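Local coordinates for protein haloperoxidase (Corallina officinalis, PDB 1QHB) that catalyses the vanadate-dependent halogenation of organic substrates with bromide and hydrogen peroxide, working as a calcium-stabilised homododecamer, at residues Q140-P145 with E564-G569; P235-F240 with R324-W329; A491-L496 with P587-T592; I495-F500 with G532-L537; L537-A542 with E558-G563. All coordinates share one frame; numbering follows the deposited sequence.

Contact 1 (Q140-P145 with E564-G569); sequences QSVAMP and EQIAIG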
# COMPACT_ATOMS: atom_id res chain seq x y z
N GLN A 140 20.17 -19.69 -7.27
CA GLN A 140 20.30 -19.31 -8.66
C GLN A 140 20.80 -17.89 -8.88
O GLN A 140 20.85 -17.38 -10.00
CB GLN A 140 18.94 -19.53 -9.36
CG GLN A 140 18.35 -20.87 -9.08
CD GLN A 140 17.17 -21.25 -9.99
OE1 GLN A 140 16.84 -20.44 -10.85
NE2 GLN A 140 16.56 -22.42 -9.72
N SER A 141 21.11 -17.20 -7.79
CA SER A 141 21.49 -15.78 -7.92
C SER A 141 22.97 -15.64 -8.15
O SER A 141 23.39 -14.55 -8.48
CB SER A 141 21.03 -14.98 -6.70
OG SER A 141 21.80 -15.33 -5.54
N VAL A 142 23.74 -16.70 -7.97
CA VAL A 142 25.20 -16.62 -8.12
C VAL A 142 25.59 -17.50 -9.30
O VAL A 142 24.72 -18.19 -9.85
CB VAL A 142 25.95 -17.01 -6.84
CG1 VAL A 142 25.74 -15.99 -5.71
CG2 VAL A 142 25.53 -18.39 -6.39
N ALA A 143 26.84 -17.36 -9.77
CA ALA A 143 27.28 -18.08 -10.96
C ALA A 143 28.71 -18.58 -10.92
O ALA A 143 29.60 -18.01 -10.28
CB ALA A 143 27.27 -17.02 -12.10
N MET A 144 28.98 -19.59 -11.70
CA MET A 144 30.35 -20.08 -11.93
C MET A 144 30.61 -19.82 -13.41
O MET A 144 29.68 -19.84 -14.22
CB MET A 144 30.48 -21.56 -11.60
CG MET A 144 30.44 -21.89 -10.12
SD MET A 144 30.44 -23.69 -9.82
CE MET A 144 32.01 -24.16 -10.55
N PRO A 145 31.78 -19.43 -13.82
CA PRO A 145 32.06 -19.16 -15.22
C PRO A 145 32.06 -20.44 -16.04
O PRO A 145 32.10 -21.56 -15.54
CB PRO A 145 33.44 -18.51 -15.17
CG PRO A 145 34.10 -19.04 -13.93
CD PRO A 145 32.98 -19.27 -12.93
N GLU A 564 32.73 -19.27 -1.00
CA GLU A 564 33.16 -18.06 -0.29
C GLU A 564 32.05 -17.01 -0.38
O GLU A 564 31.74 -16.36 0.63
CB GLU A 564 34.41 -17.46 -0.94
CG GLU A 564 34.88 -16.18 -0.24
CD GLU A 564 36.17 -15.66 -0.81
OE1 GLU A 564 36.23 -15.41 -2.03
OE2 GLU A 564 37.13 -15.46 -0.05
N GLN A 565 31.47 -16.80 -1.57
CA GLN A 565 30.40 -15.82 -1.74
C GLN A 565 29.15 -16.16 -0.91
O GLN A 565 28.38 -15.29 -0.47
CB GLN A 565 29.91 -15.76 -3.21
CG GLN A 565 30.90 -15.19 -4.21
CD GLN A 565 30.53 -15.43 -5.67
OE1 GLN A 565 29.45 -15.12 -6.15
NE2 GLN A 565 31.48 -15.99 -6.44
N ILE A 566 28.85 -17.47 -0.85
CA ILE A 566 27.65 -17.92 -0.14
C ILE A 566 27.85 -17.58 1.32
O ILE A 566 26.95 -17.04 1.94
CB ILE A 566 27.39 -19.43 -0.36
CG1 ILE A 566 26.95 -19.81 -1.78
CG2 ILE A 566 26.38 -19.98 0.61
CD1 ILE A 566 25.79 -19.00 -2.32
N ALA A 567 29.01 -17.90 1.91
CA ALA A 567 29.31 -17.63 3.30
C ALA A 567 29.25 -16.14 3.61
O ALA A 567 28.63 -15.77 4.61
CB ALA A 567 30.70 -18.11 3.69
N ILE A 568 29.85 -15.32 2.76
CA ILE A 568 29.84 -13.85 2.97
C ILE A 568 28.40 -13.33 2.95
O ILE A 568 28.00 -12.48 3.75
CB ILE A 568 30.70 -13.17 1.87
CG1 ILE A 568 32.18 -13.29 2.13
CG2 ILE A 568 30.30 -11.69 1.70
CD1 ILE A 568 33.18 -12.91 1.04
N GLY A 569 27.57 -13.85 2.04
CA GLY A 569 26.15 -13.49 1.95
C GLY A 569 25.32 -13.79 3.18
O GLY A 569 24.55 -12.96 3.68
O HOH W 1 28.43 -15.16 -8.98
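Val142 and Gln565 bring the two backbones nearest, with CA atoms 8.3 Å apart: residues 140-145 run as an irregular loop past helical residues 564-569, so side chains and one water have to span the gap. The helix, 553-574, belongs to the helical core of the vanadium haloperoxidase fold, and the loop lies over one of its sides. Val142 aims its CB at the helix and splits its two methyls between two partners. CG2 meets CD1 of Ile566 at 4.1 Å, the only apolar side-chain pair of the contact, and these two side chains cross at about a right angle. The end of Ile566 approaches the loop although its CB does not point there: CG1 lies anti to the carbonyl carbon (chi1 -70°), and the chain bends again at chi2. CG1 of Val142 lies 3.8 Å from OE1 of Gln565, whose side chain slides past the valine in the opposite direction, extended beyond CG. Val142 also packs on Ala393 of helix 376-402 and on Leu562, one turn before Ile566, while Ile566 packs against Arg389 and Ala393. The loop is thus seated where two helices meet, and Pro145 O is hydrogen-bonded to Tyr481 OH beyond its end. No direct hydrogen bond joins the two segments; instead one water accepts from Ala143 N at 2.8 Å and donates to Gln565 OE1 at 3.0 Å.

Contact 2 (P235-F240 with R324-W329); sequences PYLSQF and RDLATW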
# COMPACT_ATOMS: atom_id res chain seq x y z
N PRO A 235 54.73 -27.52 4.29
CA PRO A 235 54.32 -28.87 3.94
C PRO A 235 53.04 -28.90 3.13
O PRO A 235 52.20 -28.00 3.21
CB PRO A 235 54.19 -29.60 5.25
CG PRO A 235 54.88 -28.75 6.25
CD PRO A 235 54.80 -27.33 5.76
N TYR A 236 52.88 -30.00 2.39
CA TYR A 236 51.75 -30.18 1.51
C TYR A 236 50.46 -30.18 2.33
O TYR A 236 49.47 -29.59 1.93
CB TYR A 236 51.94 -31.53 0.78
CG TYR A 236 50.86 -31.65 -0.28
CD1 TYR A 236 49.57 -32.00 0.09
CD2 TYR A 236 51.10 -31.39 -1.61
CE1 TYR A 236 48.55 -32.08 -0.82
CE2 TYR A 236 50.07 -31.49 -2.55
CZ TYR A 236 48.81 -31.81 -2.15
OH TYR A 236 47.76 -31.88 -3.03
N LEU A 237 50.44 -31.01 3.39
CA LEU A 237 49.26 -31.20 4.20
C LEU A 237 49.12 -30.16 5.31
O LEU A 237 50.03 -29.72 6.01
CB LEU A 237 49.23 -32.58 4.85
CG LEU A 237 49.14 -33.77 3.87
CD1 LEU A 237 49.46 -35.06 4.60
CD2 LEU A 237 47.77 -33.89 3.22
N SER A 238 47.86 -29.71 5.40
CA SER A 238 47.52 -28.70 6.38
C SER A 238 47.82 -29.32 7.71
O SER A 238 47.47 -30.50 7.94
CB SER A 238 46.00 -28.41 6.25
OG SER A 238 45.59 -27.60 7.37
N GLN A 239 48.26 -28.53 8.70
CA GLN A 239 48.46 -29.07 10.03
C GLN A 239 47.16 -29.65 10.56
O GLN A 239 47.12 -30.59 11.37
CB GLN A 239 48.90 -27.95 11.02
CG GLN A 239 50.25 -27.31 10.65
CD GLN A 239 51.35 -28.38 10.71
OE1 GLN A 239 51.64 -28.93 11.78
NE2 GLN A 239 51.86 -28.66 9.52
N PHE A 240 46.03 -29.09 10.19
CA PHE A 240 44.73 -29.45 10.74
C PHE A 240 44.19 -30.81 10.34
O PHE A 240 43.17 -31.24 10.95
CB PHE A 240 43.70 -28.34 10.36
CG PHE A 240 44.04 -27.00 10.98
CD1 PHE A 240 44.26 -26.85 12.33
CD2 PHE A 240 44.13 -25.88 10.19
CE1 PHE A 240 44.54 -25.60 12.87
CE2 PHE A 240 44.44 -24.64 10.72
CZ PHE A 240 44.65 -24.49 12.05
N ARG A 324 47.01 -41.66 -2.13
CA ARG A 324 45.84 -42.52 -2.05
C ARG A 324 45.12 -42.28 -0.75
O ARG A 324 43.86 -42.26 -0.72
CB ARG A 324 46.22 -44.00 -2.22
CG ARG A 324 45.02 -44.94 -2.41
CD ARG A 324 45.42 -46.40 -2.67
NE ARG A 324 46.22 -46.57 -3.91
CZ ARG A 324 45.70 -46.58 -5.13
NH1 ARG A 324 44.39 -46.44 -5.32
NH2 ARG A 324 46.47 -46.73 -6.20
N ASP A 325 45.83 -42.15 0.37
CA ASP A 325 45.14 -41.92 1.64
C ASP A 325 44.32 -40.62 1.60
O ASP A 325 43.34 -40.55 2.35
CB ASP A 325 46.11 -41.89 2.79
CG ASP A 325 46.87 -43.20 3.03
OD1 ASP A 325 46.43 -44.26 2.60
OD2 ASP A 325 47.95 -43.14 3.68
N LEU A 326 44.78 -39.56 0.96
CA LEU A 326 44.00 -38.32 0.90
C LEU A 326 42.78 -38.62 0.06
O LEU A 326 41.68 -38.25 0.44
CB LEU A 326 44.83 -37.14 0.37
CG LEU A 326 44.15 -35.79 0.43
CD1 LEU A 326 43.67 -35.48 1.85
CD2 LEU A 326 45.01 -34.66 -0.13
N ALA A 327 42.87 -39.38 -1.04
CA ALA A 327 41.68 -39.81 -1.79
C ALA A 327 40.74 -40.59 -0.90
O ALA A 327 39.50 -40.36 -0.83
CB ALA A 327 42.12 -40.68 -2.97
N THR A 328 41.23 -41.53 -0.12
CA THR A 328 40.35 -42.29 0.78
C THR A 328 39.66 -41.36 1.78
O THR A 328 38.51 -41.56 2.19
CB THR A 328 41.12 -43.36 1.61
OG1 THR A 328 41.75 -44.23 0.65
CG2 THR A 328 40.24 -44.19 2.54
N TRP A 329 40.39 -40.39 2.33
CA TRP A 329 39.81 -39.43 3.27
C TRP A 329 38.58 -38.73 2.67
O TRP A 329 37.52 -38.66 3.33
CB TRP A 329 40.91 -38.40 3.63
CG TRP A 329 40.69 -37.73 4.96
CD1 TRP A 329 41.31 -38.03 6.13
CD2 TRP A 329 39.78 -36.66 5.26
NE1 TRP A 329 40.85 -37.22 7.15
CE2 TRP A 329 39.91 -36.38 6.63
CE3 TRP A 329 38.84 -35.97 4.49
CZ2 TRP A 329 39.17 -35.39 7.28
CZ3 TRP A 329 38.09 -34.97 5.12
CH2 TRP A 329 38.27 -34.69 6.50
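The ring of Tyr236 approaches Leu326 obliquely, its CE1 carbon 4.4 Å from the CD2 methyl. Elsewhere the tyrosine side chain touches Ile543 and Met547 of helix 530-548, and its hydroxyl is tied to Phe224 O by a hydrogen bond. Leu237 supplies the second apolar neighbour: its CD2 also stands 4.4 Å from Leu326 CD2. One methyl of the helix therefore meets two consecutive loop residues. Both distances are those of loose van der Waals packing, and no hydrogen bond crosses between the segments. Leu326 stands about 9 Å, side chain to side chain, from Arg545 and His485, making this apolar packing near the vanadate site. Further along the loop, Ser238 OG accepts from Phe240 N at 3.2 Å, an ST turn that fixes the chain just after the contact. The backbones stay well apart, with Leu237 and Leu326 CA atoms 9.4 Å from each other. Helix 323-332 is thereby joined to a long loop that is itself bound to helix 530-548: Ser238 N and Tyr236 O are hydrogen-bonded to the two ends of the Asn540 amide. Asp325 and Trp329 of the helix touch Val282 of strand 276-285, and Phe240 of the loop packs against helix 337-349.

Contact 3 (A491-L496 with P587-T592); sequences ACVTIL and PKFDGT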
# COMPACT_ATOMS: atom_id res chain seq x y z
N ALA A 491 32.97 -22.31 1.67
CA ALA A 491 32.09 -21.63 2.62
C ALA A 491 32.58 -21.83 4.06
O ALA A 491 32.50 -20.87 4.81
CB ALA A 491 30.69 -22.20 2.49
N CYS A 492 32.89 -23.06 4.45
CA CYS A 492 33.31 -23.34 5.79
C CYS A 492 34.63 -22.64 6.19
O CYS A 492 34.68 -22.11 7.29
CB CYS A 492 33.43 -24.88 5.97
SG CYS A 492 31.89 -25.79 5.89
N VAL A 493 35.68 -22.60 5.36
CA VAL A 493 36.89 -21.95 5.82
C VAL A 493 36.70 -20.43 5.84
O VAL A 493 37.35 -19.79 6.64
CB VAL A 493 38.20 -22.39 5.13
CG1 VAL A 493 38.45 -23.89 5.26
CG2 VAL A 493 38.21 -21.94 3.69
N THR A 494 35.79 -19.86 5.06
CA THR A 494 35.44 -18.45 5.10
C THR A 494 34.84 -18.14 6.47
O THR A 494 35.35 -17.20 7.12
CB THR A 494 34.47 -18.08 3.97
OG1 THR A 494 35.19 -18.32 2.76
CG2 THR A 494 34.06 -16.60 3.98
N ILE A 495 33.97 -19.03 6.98
CA ILE A 495 33.40 -18.77 8.32
C ILE A 495 34.47 -18.79 9.38
O ILE A 495 34.49 -17.99 10.34
CB ILE A 495 32.33 -19.84 8.64
CG1 ILE A 495 31.07 -19.72 7.82
CG2 ILE A 495 31.95 -19.82 10.15
CD1 ILE A 495 30.43 -18.32 7.77
N LEU A 496 35.32 -19.82 9.36
CA LEU A 496 36.38 -19.94 10.35
C LEU A 496 37.39 -18.78 10.24
O LEU A 496 37.87 -18.34 11.28
CB LEU A 496 37.12 -21.28 10.18
CG LEU A 496 36.31 -22.55 10.46
CD1 LEU A 496 37.14 -23.79 10.06
CD2 LEU A 496 35.88 -22.62 11.90
N PRO A 587 39.56 -12.24 5.72
CA PRO A 587 40.57 -12.26 4.67
C PRO A 587 40.04 -13.14 3.55
O PRO A 587 39.98 -14.36 3.74
CB PRO A 587 41.81 -12.85 5.31
CG PRO A 587 41.43 -13.37 6.64
CD PRO A 587 40.01 -12.97 6.93
N LYS A 588 39.73 -12.59 2.38
CA LYS A 588 39.20 -13.42 1.30
C LYS A 588 40.26 -14.22 0.58
O LYS A 588 41.46 -13.98 0.72
CB LYS A 588 38.43 -12.54 0.31
CG LYS A 588 37.23 -11.83 0.97
CD LYS A 588 36.62 -10.80 0.04
CE LYS A 588 36.17 -11.44 -1.28
NZ LYS A 588 35.82 -10.40 -2.28
N PHE A 589 39.86 -15.17 -0.30
CA PHE A 589 40.82 -15.91 -1.09
C PHE A 589 41.60 -15.00 -2.05
O PHE A 589 42.66 -15.40 -2.53
CB PHE A 589 40.15 -17.00 -1.91
CG PHE A 589 39.51 -18.09 -1.08
CD1 PHE A 589 40.16 -18.65 -0.02
CD2 PHE A 589 38.25 -18.56 -1.40
CE1 PHE A 589 39.58 -19.64 0.75
CE2 PHE A 589 37.66 -19.54 -0.65
CZ PHE A 589 38.33 -20.10 0.43
N ASP A 590 41.14 -13.80 -2.42
CA ASP A 590 41.84 -12.96 -3.37
C ASP A 590 42.84 -12.06 -2.65
O ASP A 590 43.41 -11.20 -3.30
CB ASP A 590 40.93 -12.04 -4.18
CG ASP A 590 40.10 -11.09 -3.37
OD1 ASP A 590 40.29 -10.87 -2.14
OD2 ASP A 590 39.17 -10.52 -3.97
N GLY A 591 42.97 -12.13 -1.33
CA GLY A 591 43.99 -11.35 -0.67
C GLY A 591 43.49 -10.04 -0.10
O GLY A 591 44.27 -9.35 0.56
N THR A 592 42.22 -9.73 -0.31
CA THR A 592 41.69 -8.51 0.26
C THR A 592 40.85 -8.87 1.47
O THR A 592 40.52 -10.03 1.70
CB THR A 592 40.83 -7.77 -0.78
OG1 THR A 592 39.67 -8.57 -1.06
CG2 THR A 592 41.60 -7.55 -2.08
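Phe589, carried on a tight turn, makes every contact of its segment with the helix through the far end of one ring. The turn closes the beta hairpin of strands 585-587 and 593-595 near the C-terminus, and its pattern is that of a type I turn with a G1 bulge: Gly591 N donates to Lys588 O, Lys588 N donates to Thr592 O, and Gly591 has a positive phi of 97°. From this turn Phe589 reaches helix 484-499. Its CZ lies 3.7 Å from CG2 of Val493, a methyl met at the ring's edge and close to its plane, with CE1 next at 4.0 Å. The two side chains cross at about a right angle. Thr494 OG1 is a more distant neighbour, 4.3 Å from Phe589 CZ; its hydroxyl is hydrogen-bonded to Gly490 O one turn back. Val493 also packs on Ala538 and Tyr339, and Phe589 on Asn535, so the ring enters a seam between helices. Its backbone is held as well, since Phe589 N is hydrogen-bonded to Glu564 OE2 of helix 553-574. The turn is braced from within by an Asx turn: Asp590 OD1 receives Thr592 N at 2.9 Å on its anti side and Thr592 OG1 at 2.6 Å on its syn side, both tilted out of the carboxylate plane, toward the same face.

Contact 4 (I495-F500 with G532-L537); sequences ILKAFF and GELNKL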
# COMPACT_ATOMS: atom_id res chain seq x y z
N ILE A 495 33.97 -19.03 6.98
CA ILE A 495 33.40 -18.77 8.32
C ILE A 495 34.47 -18.79 9.38
O ILE A 495 34.49 -17.99 10.34
CB ILE A 495 32.33 -19.84 8.64
CG1 ILE A 495 31.07 -19.72 7.82
CG2 ILE A 495 31.95 -19.82 10.15
CD1 ILE A 495 30.43 -18.32 7.77
N LEU A 496 35.32 -19.82 9.36
CA LEU A 496 36.38 -19.94 10.35
C LEU A 496 37.39 -18.78 10.24
O LEU A 496 37.87 -18.34 11.28
CB LEU A 496 37.12 -21.28 10.18
CG LEU A 496 36.31 -22.55 10.46
CD1 LEU A 496 37.14 -23.79 10.06
CD2 LEU A 496 35.88 -22.62 11.90
N LYS A 497 37.75 -18.33 9.04
CA LYS A 497 38.74 -17.22 9.01
C LYS A 497 38.05 -15.94 9.51
O LYS A 497 38.75 -15.12 10.05
CB LYS A 497 39.33 -16.98 7.65
CG LYS A 497 40.16 -18.08 7.01
CD LYS A 497 40.74 -17.66 5.69
CE LYS A 497 39.65 -17.47 4.66
NZ LYS A 497 40.12 -17.34 3.25
N ALA A 498 36.76 -15.71 9.40
CA ALA A 498 36.07 -14.57 9.92
C ALA A 498 36.00 -14.67 11.45
O ALA A 498 36.10 -13.65 12.14
CB ALA A 498 34.61 -14.49 9.44
N PHE A 499 35.73 -15.86 11.97
CA PHE A 499 35.46 -15.96 13.39
C PHE A 499 36.70 -15.99 14.27
O PHE A 499 36.62 -15.60 15.44
CB PHE A 499 34.65 -17.26 13.59
CG PHE A 499 33.61 -17.07 14.64
CD1 PHE A 499 33.94 -17.10 15.97
CD2 PHE A 499 32.31 -16.84 14.26
CE1 PHE A 499 32.95 -16.92 16.93
CE2 PHE A 499 31.33 -16.62 15.20
CZ PHE A 499 31.66 -16.67 16.53
N PHE A 500 37.78 -16.54 13.75
CA PHE A 500 39.01 -16.70 14.52
C PHE A 500 40.00 -15.60 14.14
O PHE A 500 39.73 -14.89 13.15
CB PHE A 500 39.74 -18.04 14.33
CG PHE A 500 39.12 -19.15 15.13
CD1 PHE A 500 39.48 -19.43 16.43
CD2 PHE A 500 38.14 -19.94 14.53
CE1 PHE A 500 38.86 -20.45 17.13
CE2 PHE A 500 37.51 -20.94 15.24
CZ PHE A 500 37.87 -21.22 16.55
N GLY A 532 46.35 -19.23 6.39
CA GLY A 532 47.01 -20.00 5.31
C GLY A 532 46.84 -21.50 5.50
O GLY A 532 46.71 -22.20 4.51
N GLU A 533 46.79 -22.05 6.73
CA GLU A 533 46.59 -23.47 6.95
C GLU A 533 45.11 -23.86 6.80
O GLU A 533 44.79 -25.03 6.58
CB GLU A 533 47.10 -23.88 8.34
CG GLU A 533 48.64 -23.88 8.45
CD GLU A 533 49.23 -24.84 7.42
OE1 GLU A 533 49.07 -26.08 7.61
OE2 GLU A 533 49.80 -24.32 6.43
N LEU A 534 44.19 -22.90 6.92
CA LEU A 534 42.75 -23.20 6.69
C LEU A 534 42.51 -23.21 5.20
O LEU A 534 41.85 -24.10 4.63
CB LEU A 534 41.84 -22.21 7.37
CG LEU A 534 41.70 -22.32 8.89
CD1 LEU A 534 40.95 -21.09 9.46
CD2 LEU A 534 40.98 -23.61 9.28
N ASN A 535 43.13 -22.26 4.48
CA ASN A 535 43.09 -22.23 3.03
C ASN A 535 43.74 -23.51 2.51
O ASN A 535 43.25 -24.18 1.60
CB ASN A 535 43.79 -21.02 2.40
CG ASN A 535 43.09 -19.70 2.57
OD1 ASN A 535 41.92 -19.57 2.98
ND2 ASN A 535 43.79 -18.60 2.27
N LYS A 536 44.88 -23.91 3.07
CA LYS A 536 45.55 -25.17 2.65
C LYS A 536 44.64 -26.39 2.80
O LYS A 536 44.62 -27.29 1.96
CB LYS A 536 46.82 -25.34 3.49
CG LYS A 536 47.63 -26.56 2.98
CD LYS A 536 48.93 -26.78 3.72
CE LYS A 536 49.95 -25.67 3.44
NZ LYS A 536 51.09 -25.65 4.39
N LEU A 537 43.94 -26.48 3.93
CA LEU A 537 43.02 -27.55 4.24
C LEU A 537 41.87 -27.62 3.22
O LEU A 537 41.52 -28.69 2.68
CB LEU A 537 42.44 -27.33 5.64
CG LEU A 537 41.41 -28.35 6.16
CD1 LEU A 537 42.06 -29.71 6.30
CD2 LEU A 537 40.85 -27.92 7.51
O HOH W 2 42.81 -15.87 2.64
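A bend at chi3 (-68°) in the otherwise extended chain of Lys497 turns its amine onto Asn535, while Leu534 projects its branched end between Lys497 and Leu496. The setting is an antiparallel helix pair in the haloperoxidase helical core: the axes of residues 495-499 and 532-537 run at 171° to each other and come within 10.4 Å. Leu534 supplies the apolar half. Its CD1 lies 3.9 Å from CB of Leu496 and 4.0 Å from CG of Lys497, and its CD2 meets Leu496 CD1, the two leucines crossing at about a right angle. The polar half lies beside it. Lys497 NZ donates to Asn535 OD1 at 2.9 Å, in the carbonyl plane and on a lone pair, with a C=O...N angle of 134°. The aliphatic CD and CE of the lysine also run close to this oxygen. A further partner of the amine is Pro587 O on the C-terminal hairpin, so a buried ammonium is met by neutral oxygens from separate parts of the chain. Asn535 keeps its amide orientation through ND2, which is hydrogen-bonded to Pro229 O. A methionine in place of Lys497 would probably leave Asn535 OD1 and Pro587 O without the amine they share, and the bridging water with only Asn535 ND2 of its two donors. That water accepts from both side chains, 3.1 Å from Lys497 NZ and 2.9 Å from Asn535 ND2.

Contact 5 (L537-A542 with E558-G563); sequences LADNVA and ESLLLG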
# COMPACT_ATOMS: atom_id res chain seq x y z
N LEU A 537 43.94 -26.48 3.93
CA LEU A 537 43.02 -27.55 4.24
C LEU A 537 41.87 -27.62 3.22
O LEU A 537 41.52 -28.69 2.68
CB LEU A 537 42.44 -27.33 5.64
CG LEU A 537 41.41 -28.35 6.16
CD1 LEU A 537 42.06 -29.71 6.30
CD2 LEU A 537 40.85 -27.92 7.51
N ALA A 538 41.31 -26.46 2.88
CA ALA A 538 40.31 -26.40 1.81
C ALA A 538 40.88 -26.95 0.53
O ALA A 538 40.28 -27.79 -0.14
CB ALA A 538 39.82 -24.97 1.57
N ASP A 539 42.12 -26.49 0.20
CA ASP A 539 42.76 -27.03 -1.00
C ASP A 539 43.04 -28.53 -0.88
O ASP A 539 42.93 -29.21 -1.89
CB ASP A 539 44.03 -26.25 -1.34
CG ASP A 539 43.89 -25.15 -2.36
OD1 ASP A 539 42.96 -25.20 -3.23
OD2 ASP A 539 44.72 -24.20 -2.36
N ASN A 540 43.44 -29.06 0.26
CA ASN A 540 43.73 -30.49 0.41
C ASN A 540 42.49 -31.35 0.19
O ASN A 540 42.45 -32.38 -0.48
CB ASN A 540 44.19 -30.73 1.85
CG ASN A 540 45.59 -30.30 2.24
OD1 ASN A 540 45.86 -30.31 3.44
ND2 ASN A 540 46.50 -29.97 1.34
N VAL A 541 41.35 -30.92 0.77
CA VAL A 541 40.12 -31.70 0.57
C VAL A 541 39.66 -31.61 -0.87
O VAL A 541 39.28 -32.63 -1.45
CB VAL A 541 39.04 -31.21 1.54
CG1 VAL A 541 37.69 -31.85 1.24
CG2 VAL A 541 39.53 -31.45 2.97
N ALA A 542 39.69 -30.49 -1.53
CA ALA A 542 39.25 -30.29 -2.90
C ALA A 542 40.17 -31.03 -3.86
O ALA A 542 39.64 -31.75 -4.72
CB ALA A 542 39.35 -28.76 -3.21
N GLU A 558 37.01 -22.96 -9.02
CA GLU A 558 35.78 -22.15 -9.17
C GLU A 558 34.76 -22.39 -8.06
O GLU A 558 34.04 -21.44 -7.73
CB GLU A 558 35.16 -22.37 -10.55
CG GLU A 558 36.09 -21.92 -11.68
CD GLU A 558 36.43 -20.43 -11.62
OE1 GLU A 558 35.81 -19.64 -10.89
OE2 GLU A 558 37.36 -19.99 -12.33
N SER A 559 34.65 -23.60 -7.54
CA SER A 559 33.70 -23.91 -6.49
C SER A 559 34.15 -23.29 -5.16
O SER A 559 33.32 -22.93 -4.34
CB SER A 559 33.55 -25.40 -6.31
OG SER A 559 33.06 -26.11 -7.40
N LEU A 560 35.46 -23.21 -4.92
CA LEU A 560 35.94 -22.56 -3.71
C LEU A 560 35.47 -21.09 -3.75
O LEU A 560 34.93 -20.65 -2.74
CB LEU A 560 37.49 -22.63 -3.62
CG LEU A 560 37.96 -24.07 -3.29
CD1 LEU A 560 39.43 -24.24 -3.63
CD2 LEU A 560 37.71 -24.32 -1.82
N LEU A 561 35.64 -20.39 -4.87
CA LEU A 561 35.17 -19.01 -4.89
C LEU A 561 33.65 -18.90 -4.68
O LEU A 561 33.22 -17.97 -4.00
CB LEU A 561 35.50 -18.33 -6.23
CG LEU A 561 36.99 -18.32 -6.60
CD1 LEU A 561 37.19 -17.47 -7.87
CD2 LEU A 561 37.83 -17.78 -5.48
N LEU A 562 32.88 -19.84 -5.22
CA LEU A 562 31.43 -19.77 -5.06
C LEU A 562 31.01 -19.96 -3.61
O LEU A 562 30.12 -19.20 -3.14
CB LEU A 562 30.73 -20.80 -5.95
CG LEU A 562 29.21 -20.96 -5.90
CD1 LEU A 562 28.58 -19.74 -6.57
CD2 LEU A 562 28.66 -22.22 -6.55
N GLY A 563 31.68 -20.86 -2.88
CA GLY A 563 31.29 -21.11 -1.51
C GLY A 563 31.65 -19.92 -0.65
O GLY A 563 30.99 -19.62 0.37
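Both segments are helical, and they approach most closely at Ala538 and Leu560, whose CA atoms are 8.0 Å apart, a spacing consistent with the small alanine. Leu560 does the reaching across. With CG anti to the carbonyl carbon (chi1 -72°), its side chain extends toward the other helix and forks over two consecutive residues. The CD2 methyl rests 4.0 Å from CB of Ala538, an apolar contact, while CD1 lies 3.7 Å from Asp539 OD1. The aspartate and leucine side chains cross at about a right angle. The other carboxylate oxygen, Asp539 OD2, has polar partners in the loop before the 235-240 segment, Ser231 OG and Leu228 N. No hydrogen bond links the two segments themselves. The side chain of Leu560 is about 8 Å from those of Ser483 and His485, residues of the vanadate-binding site, and its neighbour Ser559 hydrogen-bonds Ser483 N through OG, so this helix adjoins the site. Helices 530-548 and 553-574 follow one another in the chain, and Ala542 O is further bonded to Gln556 NE2. Helix 484-499 fits alongside both: its Ala489 touches Ala538 and Leu560, while Val541 leans on Ala338 and Tyr339 of helix 337-349.

Helices 484-499, 530-548 and 553-574 carry contacts 1, 3, 4 and 5 between them. Contacts 3 and 4 both start on helix 484-499, share Ile495 and Leu496, and have centres 7 Å apart; contacts 4 and 5 share Leu537 on helix 530-548, and contacts 1 and 5 use helix 553-574. Contact 2 closes first along the chain; contact 1 encloses contacts 2, 4 and 5 and crosses contact 3. Contacts 1 and 2 lie on opposite sides of the chain's centre, with centres about 27 Å apart. Contacts 1, 2 and 3 fasten two loops and the C-terminal hairpin to the helices, and contacts 4 and 5 pack helix 530-548 against its neighbours, contact 5 nearest the vanadate site.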